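Side-chain contacts in trehalose-6-phosphate phosphatase (Candida albicans, PDB 5DXF), which carries a glycosyltransferase family 20 domain of the GT-B clan, a two-lobed architecture built from Rossmann-like alpha/beta units: residues A[326-331]-A[407-412]; A[236-241]-A[245-250]; A[444-449]-A[505-510]. All blocks are in the same frame, centred on the assembly; numbering follows the deposited sequence.

Interaction 1: A[326-331]-A[407-412]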
# COMPACT_ATOMS: atom_id res chain seq x y z
N GLN A 326 20.27 19.56 -13.21
CA GLN A 326 20.72 20.91 -13.51
C GLN A 326 20.30 21.89 -12.41
O GLN A 326 21.09 22.75 -12.01
CB GLN A 326 20.18 21.36 -14.87
CG GLN A 326 21.17 22.16 -15.69
CD GLN A 326 22.51 21.46 -15.82
OE1 GLN A 326 22.59 20.25 -15.99
NE2 GLN A 326 23.59 22.24 -15.73
N VAL A 327 19.07 21.76 -11.94
CA VAL A 327 18.54 22.62 -10.88
C VAL A 327 19.32 22.44 -9.58
O VAL A 327 19.73 23.42 -8.95
CB VAL A 327 17.05 22.34 -10.62
CG1 VAL A 327 16.51 23.28 -9.55
CG2 VAL A 327 16.25 22.48 -11.90
N TYR A 328 19.51 21.19 -9.19
CA TYR A 328 20.11 20.89 -7.89
C TYR A 328 21.59 20.53 -8.00
O TYR A 328 22.08 19.63 -7.32
CB TYR A 328 19.33 19.76 -7.22
CG TYR A 328 17.87 20.12 -7.03
CD1 TYR A 328 17.49 21.02 -6.05
CD2 TYR A 328 16.89 19.57 -7.84
CE1 TYR A 328 16.16 21.37 -5.88
CE2 TYR A 328 15.56 19.91 -7.67
CZ TYR A 328 15.20 20.81 -6.69
OH TYR A 328 13.88 21.15 -6.51
N LYS A 329 22.28 21.25 -8.87
CA LYS A 329 23.72 21.10 -9.05
C LYS A 329 24.46 21.46 -7.76
O LYS A 329 24.17 22.48 -7.14
CB LYS A 329 24.21 21.97 -10.20
CG LYS A 329 25.71 21.92 -10.45
CD LYS A 329 26.09 22.77 -11.65
CE LYS A 329 25.49 22.21 -12.94
NZ LYS A 329 26.03 20.86 -13.26
N GLY A 330 25.39 20.61 -7.36
CA GLY A 330 26.18 20.84 -6.17
C GLY A 330 25.43 20.56 -4.87
O GLY A 330 25.90 20.91 -3.79
N LYS A 331 24.27 19.91 -4.98
CA LYS A 331 23.46 19.60 -3.81
C LYS A 331 23.07 18.13 -3.75
O LYS A 331 22.96 17.46 -4.77
CB LYS A 331 22.20 20.48 -3.79
CG LYS A 331 22.49 21.95 -3.57
CD LYS A 331 21.22 22.79 -3.61
CE LYS A 331 21.54 24.24 -3.28
NZ LYS A 331 22.21 24.36 -1.96
N LEU A 407 11.41 20.81 0.53
CA LEU A 407 10.42 21.13 -0.49
C LEU A 407 9.22 20.21 -0.35
O LEU A 407 9.36 18.98 -0.41
CB LEU A 407 11.03 21.03 -1.89
CG LEU A 407 12.09 22.09 -2.21
CD1 LEU A 407 12.84 21.78 -3.49
CD2 LEU A 407 11.45 23.47 -2.28
N HIS A 408 8.05 20.80 -0.15
CA HIS A 408 6.83 20.03 0.08
C HIS A 408 5.80 20.24 -1.02
O HIS A 408 5.23 21.33 -1.15
CB HIS A 408 6.22 20.39 1.44
CG HIS A 408 5.14 19.45 1.89
ND1 HIS A 408 4.35 19.71 2.99
CD2 HIS A 408 4.73 18.26 1.39
CE1 HIS A 408 3.49 18.71 3.15
NE2 HIS A 408 3.70 17.83 2.19
N TYR A 409 5.55 19.19 -1.80
CA TYR A 409 4.56 19.24 -2.86
C TYR A 409 3.35 18.40 -2.47
O TYR A 409 3.47 17.20 -2.25
CB TYR A 409 5.15 18.74 -4.18
CG TYR A 409 6.39 19.48 -4.61
CD1 TYR A 409 6.30 20.68 -5.31
CD2 TYR A 409 7.65 18.97 -4.34
CE1 TYR A 409 7.44 21.36 -5.71
CE2 TYR A 409 8.79 19.64 -4.74
CZ TYR A 409 8.68 20.83 -5.42
OH TYR A 409 9.82 21.49 -5.81
N GLN A 410 2.18 19.04 -2.38
CA GLN A 410 0.95 18.34 -2.04
C GLN A 410 0.07 18.16 -3.27
O GLN A 410 -1.00 17.56 -3.20
CB GLN A 410 0.19 19.09 -0.94
CG GLN A 410 0.89 19.04 0.41
CD GLN A 410 0.29 20.00 1.43
OE1 GLN A 410 0.91 21.00 1.79
NE2 GLN A 410 -0.91 19.70 1.91
N MET A 411 0.51 18.69 -4.40
CA MET A 411 -0.18 18.46 -5.66
C MET A 411 0.12 17.08 -6.21
O MET A 411 1.11 16.46 -5.83
CB MET A 411 0.19 19.54 -6.67
CG MET A 411 1.48 19.28 -7.43
SD MET A 411 2.90 19.98 -6.61
CE MET A 411 2.26 21.56 -6.09
N ARG A 412 -0.73 16.59 -7.09
CA ARG A 412 -0.45 15.33 -7.77
C ARG A 412 0.63 15.56 -8.81
O ARG A 412 0.55 16.49 -9.62
CB ARG A 412 -1.72 14.77 -8.43
CG ARG A 412 -2.82 14.41 -7.44
CD ARG A 412 -4.05 13.89 -8.17
NE ARG A 412 -5.13 13.54 -7.25
CZ ARG A 412 -6.34 13.15 -7.63
NH1 ARG A 412 -6.62 13.05 -8.92
NH2 ARG A 412 -7.26 12.85 -6.73

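Interaction 2: A[236-241]-A[245-250]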
# COMPACT_ATOMS: atom_id res chain seq x y z
N GLU A 236 -4.96 -7.50 21.48
CA GLU A 236 -5.24 -6.43 22.41
C GLU A 236 -5.93 -5.25 21.76
O GLU A 236 -6.83 -4.68 22.35
CB GLU A 236 -3.95 -5.90 23.01
CG GLU A 236 -2.85 -6.91 23.11
CD GLU A 236 -1.95 -6.60 24.27
OE1 GLU A 236 -2.28 -7.03 25.37
OE2 GLU A 236 -0.93 -5.93 24.09
N TYR A 237 -5.51 -4.88 20.56
CA TYR A 237 -6.13 -3.80 19.81
C TYR A 237 -7.41 -4.25 19.13
O TYR A 237 -8.37 -3.49 19.05
CB TYR A 237 -5.15 -3.24 18.78
CG TYR A 237 -4.45 -1.99 19.24
CD1 TYR A 237 -5.05 -0.75 19.08
CD2 TYR A 237 -3.20 -2.04 19.84
CE1 TYR A 237 -4.43 0.41 19.50
CE2 TYR A 237 -2.57 -0.89 20.26
CZ TYR A 237 -3.19 0.33 20.09
OH TYR A 237 -2.56 1.48 20.51
N PHE A 238 -7.43 -5.49 18.66
CA PHE A 238 -8.56 -6.00 17.90
C PHE A 238 -9.81 -6.19 18.77
O PHE A 238 -10.93 -6.09 18.28
CB PHE A 238 -8.20 -7.31 17.20
CG PHE A 238 -9.24 -7.77 16.21
CD1 PHE A 238 -9.29 -7.21 14.95
CD2 PHE A 238 -10.16 -8.75 16.55
CE1 PHE A 238 -10.24 -7.61 14.04
CE2 PHE A 238 -11.11 -9.16 15.64
CZ PHE A 238 -11.15 -8.59 14.38
N ARG A 239 -9.61 -6.45 20.05
CA ARG A 239 -10.69 -6.69 20.99
C ARG A 239 -11.58 -5.47 21.14
O ARG A 239 -12.74 -5.57 21.51
CB ARG A 239 -10.14 -7.12 22.34
CG ARG A 239 -9.63 -8.55 22.36
CD ARG A 239 -10.01 -9.29 23.63
NE ARG A 239 -9.41 -8.69 24.81
CZ ARG A 239 -8.13 -8.77 25.12
NH1 ARG A 239 -7.30 -9.44 24.35
NH2 ARG A 239 -7.68 -8.18 26.22
N CYS A 240 -11.03 -4.30 20.87
CA CYS A 240 -11.73 -3.05 21.02
C CYS A 240 -12.96 -2.98 20.15
O CYS A 240 -13.94 -2.36 20.50
CB CYS A 240 -10.81 -1.89 20.70
SG CYS A 240 -9.33 -1.86 21.71
N LEU A 241 -12.89 -3.65 19.02
CA LEU A 241 -13.99 -3.60 18.09
C LEU A 241 -15.22 -4.28 18.63
O LEU A 241 -15.18 -5.39 19.11
CB LEU A 241 -13.57 -4.23 16.77
CG LEU A 241 -12.42 -3.57 16.02
CD1 LEU A 241 -11.99 -4.45 14.86
CD2 LEU A 241 -12.84 -2.21 15.52
N SER A 245 -16.06 -10.18 16.54
CA SER A 245 -16.40 -11.53 16.16
C SER A 245 -16.94 -11.61 14.74
O SER A 245 -16.56 -12.50 13.99
CB SER A 245 -17.39 -12.14 17.14
OG SER A 245 -18.45 -11.26 17.42
N GLN A 246 -17.81 -10.69 14.36
CA GLN A 246 -18.30 -10.72 12.99
C GLN A 246 -17.19 -10.48 11.97
O GLN A 246 -17.18 -11.11 10.93
CB GLN A 246 -19.51 -9.81 12.76
CG GLN A 246 -19.71 -8.73 13.80
CD GLN A 246 -20.00 -9.28 15.16
OE1 GLN A 246 -19.15 -9.93 15.76
NE2 GLN A 246 -21.20 -9.02 15.67
N LEU A 247 -16.26 -9.58 12.25
CA LEU A 247 -15.16 -9.35 11.33
C LEU A 247 -14.23 -10.56 11.20
O LEU A 247 -13.92 -11.00 10.10
CB LEU A 247 -14.35 -8.14 11.77
CG LEU A 247 -15.12 -6.84 11.92
CD1 LEU A 247 -14.54 -6.00 13.04
CD2 LEU A 247 -15.09 -6.08 10.62
N LEU A 248 -13.85 -11.12 12.33
CA LEU A 248 -13.08 -12.36 12.36
C LEU A 248 -13.79 -13.53 11.66
O LEU A 248 -13.20 -14.23 10.81
CB LEU A 248 -12.79 -12.73 13.81
CG LEU A 248 -11.37 -13.19 14.14
CD1 LEU A 248 -10.37 -12.15 13.67
CD2 LEU A 248 -11.25 -13.40 15.63
N ASP A 249 -15.04 -13.75 12.07
CA ASP A 249 -15.96 -14.66 11.38
C ASP A 249 -15.81 -14.44 9.89
O ASP A 249 -15.21 -15.27 9.21
CB ASP A 249 -17.41 -14.42 11.82
CG ASP A 249 -18.39 -15.37 11.19
OD1 ASP A 249 -18.33 -16.59 11.47
OD2 ASP A 249 -19.25 -14.88 10.43
N GLY A 250 -16.32 -13.30 9.44
CA GLY A 250 -16.22 -12.85 8.06
C GLY A 250 -14.96 -13.28 7.34
O GLY A 250 -15.03 -13.88 6.27

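Interaction 3: A[444-449]-A[505-510]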
# COMPACT_ATOMS: atom_id res chain seq x y z
N PHE A 444 12.12 2.83 -5.81
CA PHE A 444 13.37 3.57 -5.67
C PHE A 444 14.57 2.68 -5.96
O PHE A 444 15.49 3.08 -6.68
CB PHE A 444 13.48 4.17 -4.26
CG PHE A 444 14.85 4.69 -3.93
CD1 PHE A 444 15.25 5.96 -4.34
CD2 PHE A 444 15.75 3.92 -3.20
CE1 PHE A 444 16.51 6.44 -4.03
CE2 PHE A 444 17.01 4.40 -2.89
CZ PHE A 444 17.39 5.66 -3.30
N VAL A 445 14.56 1.48 -5.39
CA VAL A 445 15.66 0.54 -5.60
C VAL A 445 15.79 0.21 -7.09
O VAL A 445 16.91 0.15 -7.61
CB VAL A 445 15.46 -0.76 -4.79
CG1 VAL A 445 16.49 -1.80 -5.19
CG2 VAL A 445 15.57 -0.48 -3.30
N ILE A 446 14.66 0.02 -7.77
CA ILE A 446 14.71 -0.19 -9.22
C ILE A 446 15.33 1.03 -9.91
O ILE A 446 16.19 0.89 -10.79
CB ILE A 446 13.31 -0.43 -9.82
CG1 ILE A 446 12.72 -1.76 -9.35
CG2 ILE A 446 13.38 -0.41 -11.34
CD1 ILE A 446 11.40 -2.07 -9.99
N CYS A 447 14.89 2.21 -9.51
CA CYS A 447 15.33 3.46 -10.13
C CYS A 447 16.79 3.77 -9.86
O CYS A 447 17.37 4.65 -10.50
CB CYS A 447 14.46 4.62 -9.65
SG CYS A 447 12.78 4.64 -10.30
N GLN A 448 17.40 3.06 -8.91
CA GLN A 448 18.78 3.34 -8.54
C GLN A 448 19.77 2.28 -9.00
O GLN A 448 20.92 2.30 -8.57
CB GLN A 448 18.90 3.51 -7.03
CG GLN A 448 18.28 4.78 -6.51
CD GLN A 448 18.89 6.02 -7.13
OE1 GLN A 448 20.08 6.05 -7.45
NE2 GLN A 448 18.08 7.05 -7.31
N LYS A 449 19.35 1.36 -9.87
CA LYS A 449 20.24 0.26 -10.26
C LYS A 449 21.51 0.76 -10.95
O LYS A 449 22.57 0.18 -10.77
CB LYS A 449 19.50 -0.74 -11.16
CG LYS A 449 19.59 -0.45 -12.65
CD LYS A 449 18.68 -1.36 -13.47
CE LYS A 449 19.43 -2.54 -14.09
NZ LYS A 449 18.59 -3.29 -15.08
N GLU A 505 18.46 -7.19 -6.86
CA GLU A 505 18.07 -8.57 -7.15
C GLU A 505 17.08 -9.09 -6.10
O GLU A 505 16.25 -9.95 -6.40
CB GLU A 505 19.29 -9.50 -7.25
CG GLU A 505 20.44 -9.17 -6.33
CD GLU A 505 21.45 -10.29 -6.27
OE1 GLU A 505 22.15 -10.52 -7.29
OE2 GLU A 505 21.54 -10.95 -5.22
N LYS A 506 17.13 -8.56 -4.88
CA LYS A 506 16.16 -8.96 -3.86
C LYS A 506 14.75 -8.51 -4.23
O LYS A 506 13.78 -9.22 -3.99
CB LYS A 506 16.54 -8.43 -2.48
CG LYS A 506 15.75 -9.09 -1.35
CD LYS A 506 15.92 -10.61 -1.38
CE LYS A 506 15.04 -11.31 -0.35
NZ LYS A 506 13.60 -11.05 -0.58
N VAL A 507 14.65 -7.31 -4.80
CA VAL A 507 13.38 -6.77 -5.28
C VAL A 507 12.92 -7.53 -6.52
O VAL A 507 11.74 -7.86 -6.66
CB VAL A 507 13.49 -5.27 -5.62
CG1 VAL A 507 12.27 -4.78 -6.37
CG2 VAL A 507 13.68 -4.46 -4.34
N LEU A 508 13.87 -7.80 -7.40
CA LEU A 508 13.62 -8.50 -8.63
C LEU A 508 13.18 -9.93 -8.35
O LEU A 508 12.53 -10.56 -9.17
CB LEU A 508 14.86 -8.46 -9.51
CG LEU A 508 14.89 -7.31 -10.52
CD1 LEU A 508 15.39 -6.02 -9.90
CD2 LEU A 508 15.70 -7.67 -11.74
N SER A 509 13.54 -10.43 -7.18
CA SER A 509 13.15 -11.76 -6.75
C SER A 509 11.65 -11.90 -6.65
O SER A 509 11.09 -12.92 -7.03
CB SER A 509 13.76 -12.06 -5.39
OG SER A 509 14.76 -13.03 -5.50
N ASN A 510 10.98 -10.89 -6.13
CA ASN A 510 9.53 -10.91 -6.10
C ASN A 510 8.95 -9.86 -7.03
O ASN A 510 8.96 -8.68 -6.72
CB ASN A 510 9.05 -10.70 -4.67
CG ASN A 510 7.57 -10.97 -4.49
OD1 ASN A 510 7.04 -11.93 -5.01
ND2 ASN A 510 6.91 -10.10 -3.75

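Interaction 1: A[326-331]-A[407-412]
Y328 and L407 point at each other from opposite directions across an edge of a Rossmann-like alpha/beta unit in this GT-B protein. Y328 directly follows helix 317-327, whereas L407 and Y409 lie on strand 406-409, an edge strand of a parallel sheet, beside strand 367-374. The backbones stay well apart, with Y328 CA and L407 CA separated by 12.2 Å, and the side chains bridge the interval. CG of Y328 is turned beside the backbone N (chi1 -58°), and the phenol extends toward strand 406-409 with its OH foremost. There the OH lies 3.3 Å from CD1 of L407. The same methyl is 4.1 Å from CZ of Y328 and approaches the ring obliquely. Y409 arrives from the strand with its own ring plane at roughly 80° to that of Y328, and the two phenols do not stack. One face of the Y328 ring is covered by its chain neighbour V327, whose CG1 stands 3.9 Å above the ring centre. The backbone of Y328 opens a type II beta turn, in which K331 N donates to Y328 O at 3.2 Å. L407 and Y409 are backed by V368 and I370 of strand 367-374, while H408, between them, turns to helix 381-398. The outer limit of this surface contact is the pair of hydroxyls, Y328 OH and Y409 OH, 4.1 Å apart.

Interaction 2: A[236-241]-A[245-250]
D249 N donates to S245 O at 2.7 Å, one of the helical bonds that hold the turn carrying L247, directed at the other segment, and L248, which reaches it with its CD1 end. The partner segment is also fixed by its backbone: F238 to L241 forms a type I beta turn, closed by L241 N giving a bond to F238 O at 3.2 Å. The geometry is that of two short helices, 235-238 and 244-251, in the helical connection between neighbouring parallel strands 223-227 and 256-259 of the large sheet. The ring of F238 reaches across with CG anti to N (chi1 -170°) and inserts its far end between two leucines. CD1 of L248 lies 3.7 Å from F238 CE2 and equally near CZ, approaching the ring obliquely. On the L247 side the contact is looser, F238 CZ standing 4.2 Å from L247 CB. The second point of closure is methyl to methyl, with L241 CD1 3.5 Å from L247 CD1 and the two side chains crossing at about a right angle. C271 of helix 262-274 touches both F238 and L248, and L156 of helix 147-160 touches both L241 and L247, while F232 meets the F238 ring at about 30°. All four touching side chains are buried, and no hydrogen bond crosses between the segments. Their association therefore probably rests on apolar packing and exclusion of water, while the backbone bonds named here lie within each segment and hold its own turn.

Interaction 3: A[444-449]-A[505-510]
V445 and V507 make the closest approach between segments 444-449 and 505-510, which lie on helices 439-447 and 493-509, an alpha-helical pair in a Rossmann-like unit of this GT-B protein. Their CA atoms, 7.7 Å apart, are the nearest such pair of the two segments. Each valine places CG1 anti to the backbone N (chi1 171° in V445 and 169° in V507). The remaining methyl of V507, CG2, thereby faces V445, at 4.0 Å from its CG1 and 4.1 Å from its CB. I446 joins less closely from the next position along its helix. Its CB starts off to one side, but the extended chain brings CG1 toward the other methyl of V507. All three residues are buried, and further apolar cover comes from L455 and L503 on V445, L467 on V507 and I306 of helix 303-311 on I446. The opposite character appears on the outer side of helix 493-509. E505 turns away from the contact and is exposed, as are K506 and S509, and L508, its end leaning toward the other segment, makes no close contact with it. Polar groups are matched at the margin instead: K449 NZ forms a salt bridge with E307 OE1 and a hydrogen bond with Y504 OH, which links the end of segment 444-449 to both neighbouring helices. No hydrogen bond runs directly between the two segments. The CG1 methylene of I446 comes to 4.3 Å from the CG1 methyl of V507.

How the interactions relate
Interactions 2 and 3 are buried and interaction 1 lies at the surface, yet none of the three has a hydrogen bond between its segments. Interaction 2 buries 190 Å² in all, interaction 3 131 Å² and interaction 1 75 Å². The elements also differ: the turn just after a helix against an edge strand in interaction 1, two short helices adjacent in sequence in interaction 2, and two helices distant in sequence in interaction 3. Only interaction 1 brings hydroxyls to the interface; the others meet through carbon alone. Interaction 2 lies across the chain's centre from both others, its centre about 44 Å from that of interaction 1, whereas interactions 1 and 3 are about 24 Å apart, centre to centre.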